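Local coordinates for protein Dmd discriminator of mRNA degradation (Enterobacteria phage RB69, PDB 5I8J) that probably acts as a phage antitoxin that counters the bacterial toxin RnlA and so opposes degradation of mRNA, at residues A[24-29]-A[34-39]; A[18-23]-A[46-51]; A[39-44]-A[58-63]. All blocks are in the same frame, centred on the assembly; numbering follows the deposited sequence.

Overall arrangement
From the N terminus, strand 6-14 is followed by strand 19-26, helix 30-44, strand 46-52 and strand 55-61, and the three contacts illustrate how one helix and one antiparallel sheet make a compact unit. Interaction 2 opens first, at 18-23, and closes only at 46-51, joining two strands that flank strand 6-14. Nested within that loop, interaction 1 folds the end of strand 19-26 and the loop after it (24-29) against the helix at 34-39. Interaction 3 starts where interaction 1 ends, sharing Gln39, and runs from 39-44 to 58-63; it crosses interaction 2, since their segments alternate. Together, interactions 1 and 3 tie the helix to both outermost strands of the sheet.

Interaction 1: residues A[24-29]-A[34-39]; sequences IMLSGD and EWVTVQ
Val36 meets Ile24 and Leu26 where helix 30-44 lies over the end of strand 19-26; between these two segments a single valine carries the contact, a worked example of one branched side chain serving two partners. Walking along the helix, Glu34 takes no part in it: its OE2 is held by Arg30 in a salt bridge, while its O accepts the backbone N of Val38 at 2.9 Å, an ordinary bond of the helix.

Val36 gives up 50 Å² of its surface to the strand segment, against 31 Å² for Leu26 and 17 Å² for Ile24. A chi1 of 168°, CG1 anti to the backbone N, turns both of its methyls to the strand: CG1 reaches CD1 of Ile24 at 4.5 Å, and CG2 reaches CD2 of Leu26, also at 4.5 Å. Ile24 and Leu26, two residues apart on the strand, point toward the helix from the same face of the sheet. The fully extended arm of Ile24 (chi2 177°) puts its terminal methyl forward to meet the valine. The backbones stay well apart, the CA atoms of Leu26 and Val36 being 9.5 Å from each other.

Thr37 faces deeper into the fold: it touches Phe10, Phe58 and Ala60, and its OG1 is hydrogen-bonded to the backbone O of Ile33. Phe10 of strand 6-14 also touches both Ile24 and Val36, and Leu26 packs on Glu32 and Ile33, so that neighbours thicken an otherwise slender contact.

Only 113 Å² is buried between the two segments, and what meets across them is methyl against methyl. Such chemistry implies an apolar, nondirectional contact, and at these distances a loose one, whose packing Phe10 completes.

Interaction 2: residues A[18-23]-A[46-51]; sequences EMFTKD and ALVKAF
Phe20 and Ala46 belong to strands that run the same way but are not neighbours in the sheet, their CA atoms standing 9.6 Å apart with strand 6-14 between them. The contact is therefore made by side chains alone, on the face of the sheet that the helix covers. Phe20 does the reaching. Its ring carbon CG sits between the backbone N and the carbonyl carbon (chi1 62°), which swings the ring over toward the far strand. There CE1 comes 3.9 Å from Ala46 CB, and the methyl lies in the ring plane, at the edge. The neighbouring ring atom, CZ, comes 3.8 Å from CG2 of Val48. This methyl approaches obliquely, and the Phe20 and Val48 side chains cross at about a right angle. Val48 presents CG2 because that branch is anti to its carbonyl carbon.

The setting is an antiparallel sheet of strand order 2-1-3-4 with a single helix packed on one face. Strand 19-26, helix 30-44 and strand 46-52 form a beta-alpha-beta crossover, its parallel strands separated by strand 6-14. Phe20 pairs through its backbone with Gly12 of that inserted strand, and the absence of a side chain there is consistent with the ring passing across. Phe14 meets the Phe20 ring with planes about 40° apart, Asn44 touches it from the helix, and Ala41 packs on Val48.

The other face of the same strands looks to a second copy of the protein. Phe51 meets Phe51 of the second subunit edge-to-face, Lys49 NZ forms a salt bridge with Asp54 of that subunit, and Asp23 OD2 accepts from Trp13 NE1 of the same neighbouring chain.

Interaction 3: residues A[39-44]-A[58-63]; sequences QLAEVN and FEADFR
Glu42 lays its aliphatic stem over the ring of Phe62 in a CH-pi contact: CB stands 4.0 Å from the ring centroid and only 13° off its normal. With CG anti to the backbone N (chi1 -174°) and the chain extended beyond, the stem runs outward past CD2 and CE2, bringing OE2 to 3.9 Å from CE2 of Phe62. The carboxylate is turned 47° from the ring plane.

Apolar packing comes from Ala41, whose CB abuts both Ala60 and the ring of Phe62. It lies 3.5 Å from Ala60 O, a packing contact with the strand backbone, 4.0 Å from Ala60 CB and 3.6 Å from Phe62 CD1. Such short side chains are consistent with the close approach here, the CA atoms of Glu42 and Phe62 being 5.5 Å apart.

The side-chain hydrogen bonds of Asn44 and Arg63 stay within their own segments. Asn44 ND2 returns to Leu40 O at 2.9 Å, on a lone pair. Asp61 OD1 accepts the backbone N of Arg63 in an Asx turn, beside a side-on salt bridge, NE to OD1 and NH2 to OD2.

The contact joins the last turns of helix 30-44 to the end of strand 55-61, outermost in this chain, and the residue just beyond it. Val38 also touches Phe62, while Ala60 and Phe62 pair with Val48 and Ala46 of strand 46-52.

Interaction 1: residues A[24-29]-A[34-39]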
loop_
_atom_site.group_PDB
_atom_site.type_symbol
_atom_site.label_atom_id
_atom_site.label_comp_id
_atom_site.label_asym_id
_atom_site.label_seq_id
_atom_site.Cartn_x
_atom_site.Cartn_y
_atom_site.Cartn_z
ATOM N N ILE A 24 -7.645 5.692 -5.542
ATOM C CA ILE A 24 -8.796 5.851 -6.436
ATOM C C ILE A 24 -10.002 6.288 -5.618
ATOM O O ILE A 24 -10.269 5.710 -4.568
ATOM C CB ILE A 24 -9.113 4.539 -7.190
ATOM C CG1 ILE A 24 -7.884 4.080 -7.976
ATOM C CG2 ILE A 24 -10.282 4.731 -8.171
ATOM C CD1 ILE A 24 -8.064 2.759 -8.700
ATOM N N MET A 25 -10.722 7.317 -6.079
ATOM C CA MET A 25 -11.934 7.742 -5.383
ATOM C C MET A 25 -13.134 7.028 -5.976
ATOM O O MET A 25 -13.391 7.132 -7.181
ATOM C CB MET A 25 -12.151 9.256 -5.496
ATOM C CG MET A 25 -10.994 10.117 -5.026
ATOM S SD MET A 25 -10.477 9.714 -3.358
ATOM C CE MET A 25 -11.926 10.115 -2.408
ATOM N N LEU A 26 -13.883 6.326 -5.133
ATOM C CA LEU A 26 -15.028 5.549 -5.600
ATOM C C LEU A 26 -16.300 6.010 -4.917
ATOM O O LEU A 26 -16.308 6.276 -3.720
ATOM C CB LEU A 26 -14.815 4.058 -5.333
ATOM C CG LEU A 26 -13.585 3.426 -5.986
ATOM C CD1 LEU A 26 -13.443 1.974 -5.519
ATOM C CD2 LEU A 26 -13.673 3.526 -7.514
ATOM N N SER A 27 -17.386 6.097 -5.676
ATOM C CA SER A 27 -18.637 6.575 -5.109
ATOM C C SER A 27 -19.526 5.436 -4.626
ATOM O O SER A 27 -20.532 5.675 -3.952
ATOM C CB SER A 27 -19.386 7.410 -6.135
ATOM O OG SER A 27 -19.758 6.588 -7.227
ATOM N N GLY A 28 -19.150 4.203 -4.959
ATOM C CA GLY A 28 -19.961 3.049 -4.630
ATOM C C GLY A 28 -19.535 2.352 -3.354
ATOM O O GLY A 28 -18.948 2.960 -2.462
ATOM N N ASP A 29 -19.823 1.058 -3.277
ATOM C CA ASP A 29 -19.615 0.316 -2.049
ATOM C C ASP A 29 -18.945 -1.016 -2.348
ATOM O O ASP A 29 -18.109 -1.094 -3.247
ATOM C CB ASP A 29 -20.949 0.147 -1.327
ATOM C CG ASP A 29 -21.579 1.488 -0.963
ATOM O OD1 ASP A 29 -20.874 2.342 -0.374
ATOM O OD2 ASP A 29 -22.764 1.708 -1.294
ATOM N N GLU A 34 -14.786 -4.480 -4.996
ATOM C CA GLU A 34 -14.330 -5.818 -5.385
ATOM C C GLU A 34 -14.091 -5.924 -6.891
ATOM O O GLU A 34 -13.076 -6.489 -7.330
ATOM C CB GLU A 34 -15.332 -6.884 -4.922
ATOM C CG GLU A 34 -15.357 -7.070 -3.405
ATOM C CD GLU A 34 -16.277 -8.201 -2.951
ATOM O OE1 GLU A 34 -16.727 -8.998 -3.796
ATOM O OE2 GLU A 34 -16.541 -8.291 -1.737
ATOM N N TRP A 35 -15.022 -5.401 -7.686
ATOM C CA TRP A 35 -14.899 -5.478 -9.145
ATOM C C TRP A 35 -13.656 -4.724 -9.615
ATOM O O TRP A 35 -12.893 -5.213 -10.438
ATOM C CB TRP A 35 -16.148 -4.921 -9.855
ATOM C CG TRP A 35 -16.155 -5.290 -11.306
ATOM C CD1 TRP A 35 -16.725 -6.398 -11.867
ATOM C CD2 TRP A 35 -15.503 -4.589 -12.376
ATOM N NE1 TRP A 35 -16.490 -6.417 -13.221
ATOM C CE2 TRP A 35 -15.743 -5.322 -13.559
ATOM C CE3 TRP A 35 -14.754 -3.411 -12.451
ATOM C CZ2 TRP A 35 -15.261 -4.911 -14.803
ATOM C CZ3 TRP A 35 -14.282 -3.002 -13.695
ATOM C CH2 TRP A 35 -14.531 -3.753 -14.847
ATOM N N VAL A 36 -13.457 -3.527 -9.079
ATOM C CA VAL A 36 -12.311 -2.711 -9.453
ATOM C C VAL A 36 -11.021 -3.442 -9.082
ATOM O O VAL A 36 -10.055 -3.444 -9.857
ATOM C CB VAL A 36 -12.377 -1.318 -8.785
ATOM C CG1 VAL A 36 -11.056 -0.575 -8.922
ATOM C CG2 VAL A 36 -13.491 -0.512 -9.428
ATOM N N THR A 37 -11.032 -4.104 -7.933
ATOM C CA THR A 37 -9.855 -4.857 -7.478
ATOM C C THR A 37 -9.553 -6.007 -8.428
ATOM O O THR A 37 -8.410 -6.204 -8.853
ATOM C CB THR A 37 -10.049 -5.399 -6.055
ATOM O OG1 THR A 37 -10.263 -4.300 -5.154
ATOM C CG2 THR A 37 -8.808 -6.182 -5.600
ATOM N N VAL A 38 -10.593 -6.759 -8.777
ATOM C CA VAL A 38 -10.424 -7.907 -9.654
ATOM C C VAL A 38 -9.934 -7.457 -11.015
ATOM O O VAL A 38 -9.048 -8.077 -11.599
ATOM C CB VAL A 38 -11.734 -8.701 -9.787
ATOM C CG1 VAL A 38 -11.645 -9.725 -10.922
ATOM C CG2 VAL A 38 -12.077 -9.353 -8.458
ATOM N N GLN A 39 -10.499 -6.366 -11.522
ATOM C CA GLN A 39 -10.101 -5.862 -12.830
ATOM C C GLN A 39 -8.647 -5.412 -12.825
ATOM O O GLN A 39 -7.880 -5.746 -13.726
ATOM C CB GLN A 39 -11.019 -4.710 -13.254
ATOM C CG GLN A 39 -10.609 -4.007 -14.547
ATOM C CD GLN A 39 -10.774 -4.857 -15.797
ATOM O OE1 GLN A 39 -11.161 -6.024 -15.739
ATOM N NE2 GLN A 39 -10.478 -4.264 -16.944
#

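Interaction 2: residues A[18-23]-A[46-51]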
loop_
_atom_site.group_PDB
_atom_site.type_symbol
_atom_site.label_atom_id
_atom_site.label_comp_id
_atom_site.label_asym_id
_atom_site.label_seq_id
_atom_site.Cartn_x
_atom_site.Cartn_y
_atom_site.Cartn_z
ATOM N N GLU A 18 7.926 -6.620 -8.905
ATOM C CA GLU A 18 7.753 -5.177 -9.048
ATOM C C GLU A 18 6.385 -4.775 -8.519
ATOM O O GLU A 18 5.464 -5.579 -8.523
ATOM C CB GLU A 18 7.896 -4.742 -10.502
ATOM C CG GLU A 18 9.312 -4.591 -10.997
ATOM C CD GLU A 18 9.343 -3.904 -12.354
ATOM O OE1 GLU A 18 8.270 -3.455 -12.822
ATOM O OE2 GLU A 18 10.428 -3.804 -12.954
ATOM N N MET A 19 6.249 -3.526 -8.081
ATOM C CA MET A 19 5.014 -3.091 -7.442
ATOM C C MET A 19 4.409 -1.884 -8.123
ATOM O O MET A 19 5.093 -1.170 -8.863
ATOM C CB MET A 19 5.276 -2.782 -5.963
ATOM C CG MET A 19 5.705 -4.020 -5.201
ATOM S SD MET A 19 6.354 -3.649 -3.558
ATOM C CE MET A 19 4.922 -2.954 -2.802
ATOM N N PHE A 20 3.117 -1.672 -7.883
ATOM C CA PHE A 20 2.470 -0.421 -8.261
ATOM C C PHE A 20 1.470 -0.029 -7.190
ATOM O O PHE A 20 1.063 -0.853 -6.389
ATOM C CB PHE A 20 1.787 -0.530 -9.634
ATOM C CG PHE A 20 0.686 -1.551 -9.703
ATOM C CD1 PHE A 20 0.972 -2.883 -9.976
ATOM C CD2 PHE A 20 -0.638 -1.174 -9.531
ATOM C CE1 PHE A 20 -0.041 -3.823 -10.051
ATOM C CE2 PHE A 20 -1.658 -2.115 -9.608
ATOM C CZ PHE A 20 -1.362 -3.430 -9.869
ATOM N N THR A 21 1.084 1.237 -7.151
ATOM C CA THR A 21 0.129 1.661 -6.135
ATOM C C THR A 21 -0.675 2.845 -6.668
ATOM O O THR A 21 -0.167 3.626 -7.465
ATOM C CB THR A 21 0.846 2.002 -4.804
ATOM O OG1 THR A 21 -0.124 2.257 -3.783
ATOM C CG2 THR A 21 1.761 3.214 -4.964
ATOM N N LYS A 22 -1.948 2.923 -6.279
ATOM C CA LYS A 22 -2.821 4.005 -6.738
ATOM C C LYS A 22 -3.832 4.361 -5.679
ATOM O O LYS A 22 -4.307 3.480 -4.987
ATOM C CB LYS A 22 -3.597 3.609 -8.002
ATOM C CG LYS A 22 -2.790 3.249 -9.214
ATOM C CD LYS A 22 -3.712 2.985 -10.387
ATOM C CE LYS A 22 -4.400 4.262 -10.833
ATOM N NZ LYS A 22 -5.014 4.086 -12.184
ATOM N N ASP A 23 -4.190 5.643 -5.584
ATOM C CA ASP A 23 -5.356 6.069 -4.811
ATOM C C ASP A 23 -6.501 6.324 -5.774
ATOM O O ASP A 23 -6.339 7.085 -6.721
ATOM C CB ASP A 23 -5.070 7.345 -4.015
ATOM C CG ASP A 23 -4.402 7.069 -2.690
ATOM O OD1 ASP A 23 -4.210 5.884 -2.362
ATOM O OD2 ASP A 23 -4.097 8.034 -1.966
ATOM N N ALA A 46 -1.603 -9.589 -11.668
ATOM C CA ALA A 46 -0.988 -9.151 -10.426
ATOM C C ALA A 46 -1.784 -9.574 -9.196
ATOM O O ALA A 46 -2.933 -10.005 -9.291
ATOM C CB ALA A 46 -0.826 -7.620 -10.447
ATOM N N LEU A 47 -1.144 -9.458 -8.044
ATOM C CA LEU A 47 -1.824 -9.508 -6.760
ATOM C C LEU A 47 -2.175 -8.077 -6.417
ATOM O O LEU A 47 -1.301 -7.222 -6.420
ATOM C CB LEU A 47 -0.926 -10.117 -5.679
ATOM C CG LEU A 47 -1.332 -9.883 -4.222
ATOM C CD1 LEU A 47 -2.630 -10.610 -3.895
ATOM C CD2 LEU A 47 -0.220 -10.310 -3.274
ATOM N N VAL A 48 -3.443 -7.792 -6.151
ATOM C CA VAL A 48 -3.821 -6.429 -5.767
ATOM C C VAL A 48 -4.606 -6.460 -4.471
ATOM O O VAL A 48 -5.518 -7.276 -4.318
ATOM C CB VAL A 48 -4.660 -5.733 -6.866
ATOM C CG1 VAL A 48 -5.084 -4.316 -6.411
ATOM C CG2 VAL A 48 -3.875 -5.659 -8.162
ATOM N N LYS A 49 -4.219 -5.589 -3.532
ATOM C CA LYS A 49 -4.908 -5.423 -2.259
ATOM C C LYS A 49 -5.559 -4.053 -2.217
ATOM O O LYS A 49 -4.939 -3.061 -2.616
ATOM C CB LYS A 49 -3.948 -5.559 -1.077
ATOM C CG LYS A 49 -3.155 -6.854 -1.042
ATOM C CD LYS A 49 -2.046 -6.757 0.023
ATOM C CE LYS A 49 -1.124 -7.966 -0.005
ATOM N NZ LYS A 49 -1.679 -9.133 0.712
ATOM N N ALA A 50 -6.799 -4.009 -1.733
ATOM C CA ALA A 50 -7.518 -2.746 -1.544
ATOM C C ALA A 50 -7.563 -2.378 -0.055
ATOM O O ALA A 50 -7.915 -3.192 0.789
ATOM C CB ALA A 50 -8.935 -2.844 -2.124
ATOM N N PHE A 51 -7.192 -1.139 0.247
ATOM C CA PHE A 51 -7.148 -0.617 1.600
ATOM C C PHE A 51 -8.089 0.576 1.732
ATOM O O PHE A 51 -8.090 1.458 0.878
ATOM C CB PHE A 51 -5.724 -0.177 1.976
ATOM C CG PHE A 51 -4.765 -1.313 2.222
ATOM C CD1 PHE A 51 -4.141 -1.968 1.162
ATOM C CD2 PHE A 51 -4.456 -1.701 3.521
ATOM C CE1 PHE A 51 -3.246 -3.010 1.402
ATOM C CE2 PHE A 51 -3.562 -2.743 3.762
ATOM C CZ PHE A 51 -2.955 -3.391 2.705
#

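Interaction 3: residues A[39-44]-A[58-63]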
loop_
_atom_site.group_PDB
_atom_site.type_symbol
_atom_site.label_atom_id
_atom_site.label_comp_id
_atom_site.label_asym_id
_atom_site.label_seq_id
_atom_site.Cartn_x
_atom_site.Cartn_y
_atom_site.Cartn_z
ATOM N N GLN A 39 -10.499 -6.366 -11.522
ATOM C CA GLN A 39 -10.101 -5.862 -12.830
ATOM C C GLN A 39 -8.647 -5.412 -12.825
ATOM O O GLN A 39 -7.880 -5.746 -13.726
ATOM C CB GLN A 39 -11.019 -4.710 -13.254
ATOM C CG GLN A 39 -10.609 -4.007 -14.547
ATOM C CD GLN A 39 -10.774 -4.857 -15.797
ATOM O OE1 GLN A 39 -11.161 -6.024 -15.739
ATOM N NE2 GLN A 39 -10.478 -4.264 -16.944
ATOM N N LEU A 40 -8.271 -4.654 -11.801
ATOM C CA LEU A 40 -6.887 -4.213 -11.663
ATOM C C LEU A 40 -5.937 -5.403 -11.632
ATOM O O LEU A 40 -4.899 -5.407 -12.298
ATOM C CB LEU A 40 -6.710 -3.384 -10.389
ATOM C CG LEU A 40 -6.783 -1.866 -10.493
ATOM C CD1 LEU A 40 -6.566 -1.262 -9.110
ATOM C CD2 LEU A 40 -5.740 -1.352 -11.485
ATOM N N ALA A 41 -6.307 -6.425 -10.872
ATOM C CA ALA A 41 -5.422 -7.564 -10.710
ATOM C C ALA A 41 -5.339 -8.341 -12.017
ATOM O O ALA A 41 -4.253 -8.719 -12.456
ATOM C CB ALA A 41 -5.894 -8.450 -9.573
ATOM N N GLU A 42 -6.486 -8.540 -12.666
ATOM C CA GLU A 42 -6.529 -9.390 -13.853
ATOM C C GLU A 42 -5.805 -8.739 -15.027
ATOM O O GLU A 42 -5.001 -9.388 -15.699
ATOM C CB GLU A 42 -7.970 -9.720 -14.251
ATOM C CG GLU A 42 -8.017 -10.720 -15.391
ATOM C CD GLU A 42 -9.410 -11.240 -15.677
ATOM O OE1 GLU A 42 -10.374 -10.440 -15.628
ATOM O OE2 GLU A 42 -9.527 -12.463 -15.948
ATOM N N VAL A 43 -6.086 -7.459 -15.263
ATOM C CA VAL A 43 -5.431 -6.714 -16.342
ATOM C C VAL A 43 -3.908 -6.753 -16.188
ATOM O O VAL A 43 -3.167 -6.841 -17.170
ATOM C CB VAL A 43 -5.915 -5.252 -16.377
ATOM C CG1 VAL A 43 -5.044 -4.398 -17.295
ATOM C CG2 VAL A 43 -7.363 -5.191 -16.823
ATOM N N ASN A 44 -3.447 -6.722 -14.944
ATOM C CA ASN A 44 -2.021 -6.610 -14.683
ATOM C C ASN A 44 -1.337 -7.925 -14.345
ATOM O O ASN A 44 -0.136 -7.940 -14.050
ATOM C CB ASN A 44 -1.799 -5.591 -13.562
ATOM C CG ASN A 44 -2.003 -4.163 -14.046
ATOM O OD1 ASN A 44 -1.212 -3.660 -14.839
ATOM N ND2 ASN A 44 -3.068 -3.513 -13.582
ATOM N N PHE A 58 -10.122 -6.100 0.769
ATOM C CA PHE A 58 -10.277 -7.099 -0.278
ATOM C C PHE A 58 -8.944 -7.334 -0.963
ATOM O O PHE A 58 -8.077 -6.471 -0.933
ATOM C CB PHE A 58 -11.328 -6.645 -1.302
ATOM C CG PHE A 58 -11.764 -7.718 -2.244
ATOM C CD1 PHE A 58 -12.478 -8.811 -1.787
ATOM C CD2 PHE A 58 -11.484 -7.624 -3.598
ATOM C CE1 PHE A 58 -12.887 -9.799 -2.661
ATOM C CE2 PHE A 58 -11.892 -8.606 -4.475
ATOM C CZ PHE A 58 -12.596 -9.700 -4.001
ATOM N N GLU A 59 -8.775 -8.499 -1.581
ATOM C CA GLU A 59 -7.631 -8.694 -2.458
ATOM C C GLU A 59 -7.919 -9.762 -3.492
ATOM O O GLU A 59 -8.784 -10.613 -3.280
ATOM C CB GLU A 59 -6.380 -9.054 -1.658
ATOM C CG GLU A 59 -6.447 -10.365 -0.925
ATOM C CD GLU A 59 -5.342 -10.466 0.111
ATOM O OE1 GLU A 59 -4.169 -10.282 -0.273
ATOM O OE2 GLU A 59 -5.643 -10.695 1.308
ATOM N N ALA A 60 -7.199 -9.688 -4.608
ATOM C CA ALA A 60 -7.363 -10.630 -5.715
ATOM C C ALA A 60 -5.992 -10.945 -6.285
ATOM O O ALA A 60 -5.190 -10.046 -6.501
ATOM C CB ALA A 60 -8.278 -10.055 -6.792
ATOM N N ASP A 61 -5.718 -12.222 -6.530
ATOM C CA ASP A 61 -4.393 -12.625 -6.988
ATOM C C ASP A 61 -4.484 -13.283 -8.355
ATOM O O ASP A 61 -4.945 -14.425 -8.478
ATOM C CB ASP A 61 -3.744 -13.584 -5.990
ATOM C CG ASP A 61 -2.279 -13.868 -6.308
ATOM O OD1 ASP A 61 -1.781 -13.388 -7.340
ATOM O OD2 ASP A 61 -1.626 -14.595 -5.530
ATOM N N PHE A 62 -4.023 -12.573 -9.376
ATOM C CA PHE A 62 -4.018 -13.115 -10.724
ATOM C C PHE A 62 -2.604 -13.355 -11.252
ATOM O O PHE A 62 -2.365 -13.312 -12.451
ATOM C CB PHE A 62 -4.793 -12.185 -11.656
ATOM C CG PHE A 62 -6.279 -12.327 -11.520
ATOM C CD1 PHE A 62 -6.949 -11.742 -10.461
ATOM C CD2 PHE A 62 -7.003 -13.072 -12.441
ATOM C CE1 PHE A 62 -8.316 -11.880 -10.320
ATOM C CE2 PHE A 62 -8.373 -13.224 -12.306
ATOM C CZ PHE A 62 -9.031 -12.630 -11.243
ATOM N N ARG A 63 -1.667 -13.637 -10.360
ATOM C CA ARG A 63 -0.304 -13.898 -10.807
ATOM C C ARG A 63 -0.186 -15.300 -11.409
ATOM O O ARG A 63 0.765 -15.597 -12.135
ATOM C CB ARG A 63 0.680 -13.722 -9.659
ATOM C CG ARG A 63 0.836 -12.272 -9.222
ATOM C CD ARG A 63 1.723 -12.192 -7.992
ATOM N NE ARG A 63 1.122 -12.884 -6.857
ATOM C CZ ARG A 63 1.699 -13.012 -5.663
ATOM N NH1 ARG A 63 2.899 -12.486 -5.428
ATOM N NH2 ARG A 63 1.072 -13.671 -4.701
#